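Local coordinates for LIM domain only protein 7 (Homo sapiens, PDB 2EAQ), which probably recognises the C-terminal tails of partner proteins through its PDZ domain, at residues I7-T12 with G79-D84; S16-F21 with S34-S39; D49-A54 with D84-G89; I53-T58 with K66-A71. One frame throughout, in Å; residues are numbered along the deposited sequence.

Contact 1. Residues I7-T12 with G79-D84; sequences ISINQT and GHLVMD. With NI (nickel (II) ion), chain B.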
loop_
_atom_site.group_PDB
_atom_site.type_symbol
_atom_site.label_atom_id
_atom_site.label_comp_id
_atom_site.label_asym_id
_atom_site.label_seq_id
_atom_site.Cartn_x
_atom_site.Cartn_y
_atom_site.Cartn_z
ATOM N N ILE A 7 2.934 0.030 8.293
ATOM C CA ILE A 7 1.972 -1.063 8.395
ATOM C C ILE A 7 2.511 -2.274 7.655
ATOM O O ILE A 7 2.848 -2.174 6.475
ATOM C CB ILE A 7 0.641 -0.634 7.805
ATOM C CG1 ILE A 7 0.108 0.598 8.550
ATOM C CG2 ILE A 7 -0.385 -1.814 7.866
ATOM C CD1 ILE A 7 -1.303 1.085 8.031
ATOM N N SER A 8 2.615 -3.411 8.328
ATOM C CA SER A 8 3.130 -4.619 7.718
ATOM C C SER A 8 1.990 -5.515 7.286
ATOM O O SER A 8 1.094 -5.790 8.065
ATOM C CB SER A 8 3.989 -5.339 8.744
ATOM O OG SER A 8 4.645 -6.442 8.029
ATOM N N ILE A 9 2.018 -5.900 6.014
ATOM C CA ILE A 9 0.960 -6.747 5.394
ATOM C C ILE A 9 1.705 -7.932 4.791
ATOM O O ILE A 9 2.762 -7.760 4.191
ATOM C CB ILE A 9 0.141 -5.971 4.295
ATOM C CG1 ILE A 9 -0.204 -4.584 4.850
ATOM C CG2 ILE A 9 -1.096 -6.776 3.926
ATOM C CD1 ILE A 9 -1.039 -3.741 3.896
ATOM N N ASN A 10 1.179 -9.136 4.964
ATOM C CA ASN A 10 1.874 -10.357 4.496
ATOM C C ASN A 10 0.921 -11.376 3.972
ATOM O O ASN A 10 -0.171 -11.530 4.537
ATOM C CB ASN A 10 2.641 -11.011 5.654
ATOM C CG ASN A 10 3.663 -10.083 6.254
ATOM O OD1 ASN A 10 4.785 -9.977 5.766
ATOM N ND2 ASN A 10 3.278 -9.371 7.294
ATOM N N GLN A 11 1.285 -12.063 2.882
ATOM C CA GLN A 11 0.456 -13.158 2.375
ATOM C C GLN A 11 1.376 -14.136 1.674
ATOM O O GLN A 11 2.580 -13.903 1.614
ATOM C CB GLN A 11 -0.680 -12.617 1.467
ATOM C CG GLN A 11 -0.171 -11.961 0.192
ATOM C CD GLN A 11 -1.242 -11.476 -0.701
ATOM O OE1 GLN A 11 -1.020 -11.442 -1.931
ATOM N NE2 GLN A 11 -2.354 -11.164 -0.185
ATOM N N THR A 12 0.830 -15.247 1.209
ATOM C CA THR A 12 1.698 -16.260 0.583
ATOM C C THR A 12 2.447 -15.720 -0.608
ATOM O O THR A 12 1.860 -15.015 -1.433
ATOM C CB THR A 12 0.836 -17.385 0.105
ATOM O OG1 THR A 12 0.075 -17.842 1.225
ATOM C CG2 THR A 12 1.704 -18.573 -0.314
ATOM N N GLY A 79 5.052 -11.460 -1.329
ATOM C CA GLY A 79 4.061 -11.580 -0.273
ATOM C C GLY A 79 4.285 -10.664 0.908
ATOM O O GLY A 79 3.591 -10.782 1.936
ATOM N N HIS A 80 5.260 -9.777 0.828
ATOM C CA HIS A 80 5.548 -8.868 1.941
ATOM C C HIS A 80 5.417 -7.431 1.510
ATOM O O HIS A 80 5.976 -6.984 0.477
ATOM C CB HIS A 80 6.991 -9.042 2.478
ATOM C CG HIS A 80 7.345 -10.429 2.882
ATOM N ND1 HIS A 80 6.729 -11.081 3.933
ATOM C CD2 HIS A 80 8.240 -11.289 2.367
ATOM C CE1 HIS A 80 7.217 -12.306 4.026
ATOM N NE2 HIS A 80 8.132 -12.456 3.080
ATOM N N LEU A 81 4.628 -6.702 2.259
ATOM C CA LEU A 81 4.413 -5.315 1.956
ATOM C C LEU A 81 4.497 -4.491 3.239
ATOM O O LEU A 81 3.575 -4.536 4.039
ATOM C CB LEU A 81 3.040 -5.255 1.292
ATOM C CG LEU A 81 2.583 -3.978 0.666
ATOM C CD1 LEU A 81 3.534 -3.500 -0.428
ATOM C CD2 LEU A 81 1.179 -4.287 0.108
ATOM N N VAL A 82 5.584 -3.748 3.423
ATOM C CA VAL A 82 5.767 -2.876 4.592
ATOM C C VAL A 82 5.487 -1.469 4.048
ATOM O O VAL A 82 6.308 -0.926 3.281
ATOM C CB VAL A 82 7.180 -2.977 5.173
ATOM C CG1 VAL A 82 7.390 -2.000 6.348
ATOM C CG2 VAL A 82 7.394 -4.370 5.764
ATOM N N MET A 83 4.362 -0.906 4.464
ATOM C CA MET A 83 3.905 0.379 3.923
ATOM C C MET A 83 4.108 1.533 4.831
ATOM O O MET A 83 3.737 1.425 6.006
ATOM C CB MET A 83 2.410 0.298 3.617
ATOM C CG MET A 83 1.907 -0.960 2.817
ATOM S SD MET A 83 0.107 -0.844 2.285
ATOM C CE MET A 83 0.054 1.013 2.315
ATOM N N ASP A 84 4.708 2.597 4.360
ATOM C CA ASP A 84 4.792 3.799 5.198
ATOM C C ASP A 84 3.619 4.661 4.765
ATOM O O ASP A 84 3.485 4.929 3.555
ATOM C CB ASP A 84 6.105 4.531 4.966
ATOM C CG ASP A 84 7.258 3.844 5.599
ATOM O OD1 ASP A 84 7.014 2.906 6.342
ATOM O OD2 ASP A 84 8.394 4.270 5.367
HETATM NI NI NI B . 9.410 -14.152 2.522
HETATM O O HOH W 1 11.062 -13.010 2.062
HETATM O O HOH W 2 8.699 -13.942 0.580
#

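Contact 2. Residues S16-F21 with S34-S39; sequences SLDFGF and SVEAGS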
loop_
_atom_site.group_PDB
_atom_site.type_symbol
_atom_site.label_atom_id
_atom_site.label_comp_id
_atom_site.label_asym_id
_atom_site.label_seq_id
_atom_site.Cartn_x
_atom_site.Cartn_y
_atom_site.Cartn_z
ATOM N N SER A 16 -2.192 -15.697 -6.084
ATOM C CA SER A 16 -2.965 -15.178 -7.188
ATOM C C SER A 16 -3.912 -14.014 -6.809
ATOM O O SER A 16 -4.444 -13.333 -7.701
ATOM C CB SER A 16 -3.766 -16.310 -7.840
ATOM O OG SER A 16 -4.805 -16.707 -6.978
ATOM N N LEU A 17 -4.116 -13.785 -5.509
ATOM C CA LEU A 17 -4.962 -12.693 -5.040
ATOM C C LEU A 17 -4.082 -11.516 -4.614
ATOM O O LEU A 17 -2.954 -11.737 -4.152
ATOM C CB LEU A 17 -5.763 -13.160 -3.834
ATOM C CG LEU A 17 -6.637 -14.412 -3.969
ATOM C CD1 LEU A 17 -7.358 -14.661 -2.655
ATOM C CD2 LEU A 17 -7.627 -14.191 -5.094
ATOM N N ASP A 18 -4.571 -10.292 -4.766
ATOM C CA ASP A 18 -3.798 -9.137 -4.287
ATOM C C ASP A 18 -4.005 -8.998 -2.772
ATOM O O ASP A 18 -4.710 -9.768 -2.145
ATOM C CB ASP A 18 -4.178 -7.842 -4.983
ATOM C CG ASP A 18 -5.643 -7.537 -4.868
ATOM O OD1 ASP A 18 -6.195 -7.452 -3.751
ATOM O OD2 ASP A 18 -6.300 -7.388 -5.944
ATOM N N PHE A 19 -3.355 -8.003 -2.198
ATOM C CA PHE A 19 -3.386 -7.811 -0.748
ATOM C C PHE A 19 -4.697 -7.336 -0.164
ATOM O O PHE A 19 -4.870 -7.386 1.047
ATOM C CB PHE A 19 -2.291 -6.845 -0.308
ATOM C CG PHE A 19 -0.891 -7.396 -0.410
ATOM C CD1 PHE A 19 -0.327 -8.121 0.630
ATOM C CD2 PHE A 19 -0.125 -7.163 -1.545
ATOM C CE1 PHE A 19 0.988 -8.593 0.556
ATOM C CE2 PHE A 19 1.220 -7.654 -1.644
ATOM C CZ PHE A 19 1.760 -8.369 -0.573
ATOM N N GLY A 20 -5.634 -6.927 -1.009
ATOM C CA GLY A 20 -6.917 -6.522 -0.443
ATOM C C GLY A 20 -7.181 -5.055 -0.427
ATOM O O GLY A 20 -8.163 -4.655 0.169
ATOM N N PHE A 21 -6.367 -4.220 -1.092
ATOM C CA PHE A 21 -6.700 -2.801 -1.101
ATOM C C PHE A 21 -6.490 -2.299 -2.546
ATOM O O PHE A 21 -5.809 -2.940 -3.353
ATOM C CB PHE A 21 -5.787 -2.034 -0.110
ATOM C CG PHE A 21 -4.367 -1.941 -0.513
ATOM C CD1 PHE A 21 -3.904 -0.833 -1.187
ATOM C CD2 PHE A 21 -3.458 -2.972 -0.207
ATOM C CE1 PHE A 21 -2.551 -0.779 -1.555
ATOM C CE2 PHE A 21 -2.126 -2.903 -0.586
ATOM C CZ PHE A 21 -1.700 -1.811 -1.256
ATOM N N SER A 34 -9.762 1.681 -1.066
ATOM C CA SER A 34 -10.677 0.675 -0.508
ATOM C C SER A 34 -9.818 -0.371 0.181
ATOM O O SER A 34 -8.630 -0.556 -0.158
ATOM C CB SER A 34 -11.469 0.029 -1.661
ATOM O OG SER A 34 -10.635 -0.798 -2.497
ATOM N N VAL A 35 -10.419 -1.028 1.190
ATOM C CA VAL A 35 -9.787 -2.140 1.955
ATOM C C VAL A 35 -10.880 -3.169 2.075
ATOM O O VAL A 35 -11.891 -2.924 2.724
ATOM C CB VAL A 35 -9.284 -1.657 3.323
ATOM C CG1 VAL A 35 -8.628 -2.844 4.058
ATOM C CG2 VAL A 35 -8.254 -0.609 3.176
ATOM N N GLU A 36 -10.638 -4.337 1.484
ATOM C CA GLU A 36 -11.627 -5.387 1.417
ATOM C C GLU A 36 -11.760 -6.226 2.663
ATOM O O GLU A 36 -10.775 -6.642 3.270
ATOM C CB GLU A 36 -11.258 -6.332 0.310
ATOM C CG GLU A 36 -11.300 -5.798 -1.097
ATOM C CD GLU A 36 -11.055 -7.007 -2.020
ATOM O OE1 GLU A 36 -12.035 -7.751 -2.327
ATOM O OE2 GLU A 36 -9.893 -7.256 -2.357
ATOM N N ALA A 37 -12.988 -6.424 3.101
ATOM C CA ALA A 37 -13.234 -7.304 4.240
ATOM C C ALA A 37 -12.675 -8.672 3.908
ATOM O O ALA A 37 -12.755 -9.161 2.780
ATOM C CB ALA A 37 -14.728 -7.397 4.507
ATOM N N GLY A 38 -12.065 -9.251 4.940
ATOM C CA GLY A 38 -11.478 -10.576 4.870
ATOM C C GLY A 38 -10.063 -10.663 4.320
ATOM O O GLY A 38 -9.498 -11.760 4.274
ATOM N N SER A 39 -9.497 -9.525 3.902
ATOM C CA SER A 39 -8.208 -9.525 3.262
ATOM C C SER A 39 -7.040 -9.297 4.192
ATOM O O SER A 39 -7.206 -8.868 5.315
ATOM C CB SER A 39 -8.172 -8.371 2.199
ATOM O OG SER A 39 -8.123 -7.109 2.850
#

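Contact 3. Residues D49-A54 with D84-G89; sequences DDEIIA and DVRRYG. With NI (nickel (II) ion), chain C.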
loop_
_atom_site.group_PDB
_atom_site.type_symbol
_atom_site.label_atom_id
_atom_site.label_comp_id
_atom_site.label_asym_id
_atom_site.label_seq_id
_atom_site.Cartn_x
_atom_site.Cartn_y
_atom_site.Cartn_z
ATOM N N ASP A 49 -8.258 6.179 2.793
ATOM C CA ASP A 49 -7.742 7.545 2.891
ATOM C C ASP A 49 -6.351 7.651 3.466
ATOM O O ASP A 49 -5.792 8.757 3.526
ATOM C CB ASP A 49 -8.688 8.458 3.683
ATOM C CG ASP A 49 -9.911 8.895 2.879
ATOM O OD1 ASP A 49 -9.853 8.908 1.642
ATOM O OD2 ASP A 49 -10.931 9.272 3.516
ATOM N N ASP A 50 -5.776 6.542 3.940
ATOM C CA ASP A 50 -4.383 6.629 4.374
ATOM C C ASP A 50 -3.554 7.053 3.157
ATOM O O ASP A 50 -3.760 6.531 2.051
ATOM C CB ASP A 50 -3.819 5.266 4.846
ATOM C CG ASP A 50 -4.304 4.848 6.202
ATOM O OD1 ASP A 50 -4.873 5.672 6.916
ATOM O OD2 ASP A 50 -4.052 3.656 6.535
ATOM N N GLU A 51 -2.634 7.998 3.299
ATOM C CA GLU A 51 -1.759 8.405 2.182
ATOM C C GLU A 51 -0.603 7.453 2.129
ATOM O O GLU A 51 0.014 7.199 3.187
ATOM C CB GLU A 51 -1.247 9.826 2.364
ATOM C CG GLU A 51 -0.463 10.243 1.081
ATOM C CD GLU A 51 0.195 11.592 1.136
ATOM O OE1 GLU A 51 0.070 12.284 2.152
ATOM O OE2 GLU A 51 0.876 11.893 0.130
ATOM N N ILE A 52 -0.304 6.908 0.958
ATOM C CA ILE A 52 0.764 5.929 0.834
ATOM C C ILE A 52 2.062 6.681 0.509
ATOM O O ILE A 52 2.187 7.377 -0.520
ATOM C CB ILE A 52 0.413 4.904 -0.287
ATOM C CG1 ILE A 52 -0.905 4.227 0.091
ATOM C CG2 ILE A 52 1.527 3.900 -0.493
ATOM C CD1 ILE A 52 -1.568 3.375 -1.057
ATOM N N ILE A 53 3.058 6.570 1.383
ATOM C CA ILE A 53 4.315 7.239 1.187
ATOM C C ILE A 53 5.373 6.370 0.573
ATOM O O ILE A 53 6.120 6.798 -0.292
ATOM C CB ILE A 53 4.817 7.845 2.538
ATOM C CG1 ILE A 53 3.765 8.803 3.118
ATOM C CG2 ILE A 53 6.155 8.565 2.305
ATOM C CD1 ILE A 53 3.317 9.880 2.215
ATOM N N ALA A 54 5.420 5.110 0.979
ATOM C CA ALA A 54 6.404 4.183 0.434
ATOM C C ALA A 54 5.960 2.740 0.669
ATOM O O ALA A 54 5.134 2.495 1.524
ATOM C CB ALA A 54 7.776 4.322 1.178
ATOM N N ASP A 84 4.708 2.597 4.360
ATOM C CA ASP A 84 4.792 3.799 5.198
ATOM C C ASP A 84 3.619 4.661 4.765
ATOM O O ASP A 84 3.485 4.929 3.555
ATOM C CB ASP A 84 6.105 4.531 4.966
ATOM C CG ASP A 84 7.258 3.844 5.599
ATOM O OD1 ASP A 84 7.014 2.906 6.342
ATOM O OD2 ASP A 84 8.394 4.270 5.367
ATOM N N VAL A 85 2.712 4.981 5.666
ATOM C CA VAL A 85 1.557 5.784 5.372
ATOM C C VAL A 85 1.436 6.964 6.294
ATOM O O VAL A 85 2.062 7.044 7.358
ATOM C CB VAL A 85 0.214 4.939 5.424
ATOM C CG1 VAL A 85 0.347 3.656 4.595
ATOM C CG2 VAL A 85 -0.181 4.614 6.825
ATOM N N ARG A 86 0.620 7.911 5.883
ATOM C CA ARG A 86 0.293 9.117 6.661
ATOM C C ARG A 86 -1.216 9.065 6.807
ATOM O O ARG A 86 -1.972 9.057 5.822
ATOM C CB ARG A 86 0.724 10.358 5.883
ATOM C CG ARG A 86 0.453 11.651 6.585
ATOM C CD ARG A 86 1.424 12.714 6.094
ATOM N NE ARG A 86 2.701 12.079 5.805
ATOM C CZ ARG A 86 3.898 12.624 5.970
ATOM N NH1 ARG A 86 4.012 13.851 6.444
ATOM N NH2 ARG A 86 4.988 11.936 5.627
ATOM N N ARG A 87 -1.686 9.071 8.043
ATOM C CA ARG A 87 -3.096 8.998 8.390
ATOM C C ARG A 87 -3.530 10.326 8.947
ATOM O O ARG A 87 -2.939 10.821 9.920
ATOM C CB ARG A 87 -3.312 7.879 9.407
ATOM C CG ARG A 87 -4.795 7.716 9.767
ATOM C CD ARG A 87 -5.078 6.448 10.546
ATOM N NE ARG A 87 -4.785 5.277 9.713
ATOM C CZ ARG A 87 -4.616 4.030 10.166
ATOM N NH1 ARG A 87 -4.694 3.767 11.491
ATOM N NH2 ARG A 87 -4.370 3.043 9.304
ATOM N N TYR A 88 -4.546 10.915 8.322
ATOM C CA TYR A 88 -4.952 12.231 8.793
ATOM C C TYR A 88 -6.059 12.104 9.820
ATOM O O TYR A 88 -6.953 11.273 9.691
ATOM C CB TYR A 88 -5.357 13.085 7.575
ATOM C CG TYR A 88 -4.203 13.337 6.589
ATOM C CD1 TYR A 88 -3.407 14.496 6.661
ATOM C CD2 TYR A 88 -3.880 12.376 5.601
ATOM C CE1 TYR A 88 -2.330 14.686 5.758
ATOM C CE2 TYR A 88 -2.827 12.552 4.728
ATOM C CZ TYR A 88 -2.061 13.698 4.792
ATOM O OH TYR A 88 -1.096 13.833 3.833
ATOM N N GLY A 89 -5.991 12.910 10.875
ATOM C CA GLY A 89 -7.013 12.828 11.903
ATOM C C GLY A 89 -8.160 13.813 11.705
ATOM O O GLY A 89 -9.173 13.365 11.098
HETATM NI NI NI C . -11.875 10.192 1.414
HETATM O O HOH W 3 -6.141 9.672 6.398
HETATM O O HOH W 4 -12.122 11.581 -0.609
HETATM O O HOH W 5 -10.695 12.162 1.774
HETATM O O HOH W 6 -13.067 9.830 3.193
#

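Contact 4. Residues I53-T58 with K66-A71; sequences IAINNT and KEWEEA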
loop_
_atom_site.group_PDB
_atom_site.type_symbol
_atom_site.label_atom_id
_atom_site.label_comp_id
_atom_site.label_asym_id
_atom_site.label_seq_id
_atom_site.Cartn_x
_atom_site.Cartn_y
_atom_site.Cartn_z
ATOM N N ILE A 53 3.058 6.570 1.383
ATOM C CA ILE A 53 4.315 7.239 1.187
ATOM C C ILE A 53 5.373 6.370 0.573
ATOM O O ILE A 53 6.120 6.798 -0.292
ATOM C CB ILE A 53 4.817 7.845 2.538
ATOM C CG1 ILE A 53 3.765 8.803 3.118
ATOM C CG2 ILE A 53 6.155 8.565 2.305
ATOM C CD1 ILE A 53 3.317 9.880 2.215
ATOM N N ALA A 54 5.420 5.110 0.979
ATOM C CA ALA A 54 6.404 4.183 0.434
ATOM C C ALA A 54 5.960 2.740 0.669
ATOM O O ALA A 54 5.134 2.495 1.524
ATOM C CB ALA A 54 7.776 4.322 1.178
ATOM N N ILE A 55 6.436 1.837 -0.162
ATOM C CA ILE A 55 6.252 0.408 0.117
ATOM C C ILE A 55 7.630 -0.237 0.038
ATOM O O ILE A 55 8.397 0.018 -0.906
ATOM C CB ILE A 55 5.262 -0.308 -0.805
ATOM C CG1 ILE A 55 5.672 -0.145 -2.260
ATOM C CG2 ILE A 55 3.880 0.188 -0.550
ATOM C CD1 ILE A 55 4.836 -1.052 -3.235
ATOM N N ASN A 56 7.956 -1.065 1.036
ATOM C CA ASN A 56 9.234 -1.739 1.056
ATOM C C ASN A 56 10.338 -0.688 0.798
ATOM O O ASN A 56 10.403 0.311 1.538
ATOM C CB ASN A 56 9.170 -2.918 0.054
ATOM C CG ASN A 56 8.051 -3.902 0.400
ATOM O OD1 ASN A 56 7.436 -4.553 -0.484
ATOM N ND2 ASN A 56 7.812 -4.053 1.697
ATOM N N ASN A 57 11.181 -0.879 -0.186
ATOM C CA ASN A 57 12.252 0.136 -0.387
ATOM C C ASN A 57 11.939 1.171 -1.456
ATOM O O ASN A 57 12.874 1.793 -1.991
ATOM C CB ASN A 57 13.524 -0.645 -0.786
ATOM C CG ASN A 57 13.975 -1.578 0.356
ATOM O OD1 ASN A 57 14.293 -2.778 0.156
ATOM N ND2 ASN A 57 13.960 -1.031 1.549
ATOM N N THR A 58 10.664 1.432 -1.739
ATOM C CA THR A 58 10.294 2.314 -2.826
ATOM C C THR A 58 9.452 3.442 -2.303
ATOM O O THR A 58 8.324 3.242 -1.858
ATOM C CB THR A 58 9.470 1.527 -3.869
ATOM O OG1 THR A 58 10.276 0.484 -4.422
ATOM C CG2 THR A 58 9.004 2.414 -4.994
ATOM N N LYS A 66 6.047 4.357 -12.972
ATOM C CA LYS A 66 6.413 3.066 -13.540
ATOM C C LYS A 66 7.109 2.238 -12.453
ATOM O O LYS A 66 6.758 1.068 -12.215
ATOM C CB LYS A 66 7.362 3.258 -14.733
ATOM C CG LYS A 66 7.743 1.988 -15.404
ATOM C CD LYS A 66 6.531 1.215 -15.725
ATOM C CE LYS A 66 6.863 0.125 -16.714
ATOM N NZ LYS A 66 7.512 0.814 -17.896
ATOM N N GLU A 67 8.125 2.809 -11.820
ATOM C CA GLU A 67 8.825 2.071 -10.729
ATOM C C GLU A 67 7.856 1.746 -9.612
ATOM O O GLU A 67 7.949 0.701 -8.993
ATOM C CB GLU A 67 9.992 2.861 -10.187
ATOM C CG GLU A 67 11.102 2.864 -11.256
ATOM C CD GLU A 67 12.257 3.792 -10.962
ATOM O OE1 GLU A 67 12.306 4.411 -9.875
ATOM O OE2 GLU A 67 13.130 3.921 -11.881
ATOM N N TRP A 68 6.877 2.610 -9.369
ATOM C CA TRP A 68 5.900 2.304 -8.331
ATOM C C TRP A 68 5.114 1.041 -8.650
ATOM O O TRP A 68 4.973 0.092 -7.818
ATOM C CB TRP A 68 4.941 3.469 -8.192
ATOM C CG TRP A 68 3.901 3.103 -7.140
ATOM C CD1 TRP A 68 2.634 2.625 -7.337
ATOM C CD2 TRP A 68 4.132 3.117 -5.751
ATOM N NE1 TRP A 68 2.064 2.330 -6.129
ATOM C CE2 TRP A 68 2.963 2.620 -5.131
ATOM C CE3 TRP A 68 5.221 3.516 -4.946
ATOM C CZ2 TRP A 68 2.841 2.502 -3.738
ATOM C CZ3 TRP A 68 5.086 3.402 -3.564
ATOM C CH2 TRP A 68 3.917 2.902 -2.973
ATOM N N GLU A 69 4.603 0.988 -9.870
ATOM C CA GLU A 69 3.863 -0.137 -10.275
ATOM C C GLU A 69 4.701 -1.394 -10.247
ATOM O O GLU A 69 4.217 -2.468 -9.837
ATOM C CB GLU A 69 3.241 0.130 -11.635
ATOM C CG GLU A 69 2.137 1.242 -11.464
ATOM C CD GLU A 69 1.360 1.528 -12.765
ATOM O OE1 GLU A 69 0.118 1.458 -12.709
ATOM O OE2 GLU A 69 2.005 1.807 -13.810
ATOM N N GLU A 70 5.962 -1.302 -10.644
ATOM C CA GLU A 70 6.849 -2.469 -10.572
ATOM C C GLU A 70 7.075 -2.887 -9.126
ATOM O O GLU A 70 7.116 -4.084 -8.843
ATOM C CB GLU A 70 8.180 -2.173 -11.284
ATOM C CG GLU A 70 7.943 -2.102 -12.793
ATOM C CD GLU A 70 9.121 -1.619 -13.637
ATOM O OE1 GLU A 70 10.127 -1.057 -13.142
ATOM O OE2 GLU A 70 9.003 -1.754 -14.883
ATOM N N ALA A 71 7.205 -1.943 -8.192
ATOM C CA ALA A 71 7.353 -2.322 -6.772
ATOM C C ALA A 71 6.112 -2.994 -6.202
ATOM O O ALA A 71 6.212 -3.970 -5.430
ATOM C CB ALA A 71 7.656 -1.104 -5.971
#

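Contact 1. Residues I7-T12 with G79-D84
Ile7 and Ile9 pair with Met83 and Leu81 as antiparallel hydrogen-bonded pairs, the two strand axes running 4.7 Å apart at 162°, with Ile7 N to Met83 O at 2.8 Å and Ile9 N to Leu81 O at 2.9 Å. A further backbone bond, Gln11 N to Gly79 O at 2.8 Å, carries the pairing past the strand ends. Gly79 leaves helix 65-78 with positive phi, and a CB there would clash with Gln11 O. On the buried face, Ile9 CG1 lies anti to the carbonyl carbon (chi1 -45°), and the extended branch carries Ile9 CD1 to Met83 SD at 3.5 Å, while Ile9 and Leu81 both touch Phe19. This is the pairing of first and last strands that closes a PDZ domain. The other face, with Ser8, Asn10, His80 and the apolar Val82, is mostly polar. His80 ND1 gives Asn10 OD1 a nearly straight bond of 2.9 Å; the oxygen sits at the imidazole edge, in the ring plane, although the amide is turned 69° from the ring. Asn10 ND2 makes a weak bond to Ser8 OG. The far ring nitrogen, His80 NE2, binds a nickel ion at 2.2 Å, with two waters also on the metal.

Contact 2. Residues S16-F21 with S34-S39
The turn leading into strand 21-26, where PDZ domains carry their carboxylate-binding loop, is fastened here to the end of strand 29-35 and the cap of helix 40-43. Phe21 and Val35 form an antiparallel non-hydrogen-bonded pair, their CA atoms 4.4 Å apart, and the bond beside it runs from Glu36 N to Gly20 O: 2.8 Å long, straight at 174°, and met almost head-on by the donor. Asp18 shapes the loop from within, since its OD1 accepts Gly20 N at 2.8 Å through the anti lone pair and closes an Asx turn. The Asp18 carboxylate also lies near that of Glu36, OD1 to OE2 at 4.0 Å, a like-charge approach between two exposed side chains. Deeper in, Ser39 CB presses on Gly20 CA at 3.5 Å, so tightly that a side chain on Gly20 would collide with it. Ser39 OG, held between the backbone N and the carbonyl carbon (chi1 71°), donates to Glu36 O at 2.7 Å and caps Glu42 N. With an alanine at Ser39 the CB would still rest on Gly20, but the N-terminus of helix 40-43 would probably lose its side-chain cap and Glu36 O one of its two donors. Phe19, Gly20 and Phe21 fit the end of the Gly-Leu-Gly-Phe signature, with phenylalanine for leucine, consistent with a PDZ carboxylate-binding loop.

Contact 3. Residues D49-A54 with D84-G89
Asp84 opens the pairing at a classic beta bulge: its O accepts both Ile53 N (2.8 Å) and Ala54 N (3.2 Å), so two residues of strand 51-55 face one of strand 80-88 within the PDZ antiparallel sheet. Asp84 N returns a bond to Ala54 O, while its carboxylate is salt-bridged to Arg6 on strand 2-10. Val85 points to the buried face with Ile52, its CB close against Glu51 O at 3.2 Å. Arg86 turns to the other face with Glu51, and their backbones exchange two bonds, N to O in each direction. The Arg86 guanidinium bridges to Asp4; Glu51 OE1 lies well out of the guanidinium plane, beyond salt-bridge range, and can probably act on it only through its charge. Arg87 grips Asp50 side-on, NE to OD1 at 2.8 Å and NH2 to OD2 at 2.9 Å, with carboxylate and guanidinium nearly coplanar (20°). This two-point grip fixes the rotation of both groups, and each has a further partner, Gln45 O for Arg87 NH2 and Gln47 N for Asp50 OD2. Beyond it, a water accepts from Tyr88 N and donates to Asp49 O, and the Asp49 carboxylate chelates a nickel ion through OD1 (2.4 Å) and OD2 (2.5 Å), with three waters on the metal. Glu51, extended with CG anti to its backbone N (chi1 -174°), sends its carboxylate to the Tyr88 ring edge, the planes 18° apart, where Tyr88 OH donates to Glu51 OE1 over 2.6 Å.

Contact 4. Residues I53-T58 with K66-A71
Ile55 and Trp68 form the tight half of this contact. Two branches of the isoleucine approach the same corner of the indole from one side, Ile55 CG1 and CG2 each 3.6 Å from Trp68 CH2, and Ile55 CD1 lies over that same face of the six-membered ring in a CH-pi contact, 4.3 Å from its centroid and 20° off the normal. Trp68 gets there because its CG is anti to the backbone N (chi1 178°), which carries the indole from the helix flank in toward the sheet. Ile55 CD1 also meets Ala71 CB at 3.9 Å. Thr58 fills the next place: its OG1 touches Ala71 CB at 3.4 Å and its CG2 approaches Trp68 CE3 at 3.9 Å, while its carbonyl oxygen faces the indole edge. Ile55 and Thr58 are the ends of a type II' turn, joined by backbone bonds in both directions. In the PDZ fold this lays helix 65-78, which with strand 21-26 typically borders the peptide groove, against the sheet. No hydrogen bond joins the two segments; the contact is van der Waals, and mainly apolar. Replacing Trp68 by an alanine is likely to open a gap beside Ile55 and Thr58 and to leave Phe60 without its edge-to-face partner. The outer side is looser: Glu67, exposed, brings only its backbone O to 4.5 Å from Thr58 CG2.

Contacts 1 and 3 lie in one antiparallel sheet with strand 80-88 between strands 2-10 and 51-55; they share Asp84, their centres are about 15 Å apart, and their segments alternate along the chain. Contact 4 begins on the same strand as contact 3, sharing Ile53 and Ala54, and joins the sheet to helix 65-78. Contact 2 lies toward the other end of the domain, about 18 Å between centres from contact 4 and on the opposite side of the chain's centre. Contacts 2 and 4 are both nested inside the chain loop closed by contact 1. Contact 1 meets contact 2 where Leu81 CD2 packs on Phe19 CD2 at 3.6 Å, tying the presumed carboxylate-binding loop to the central sheet.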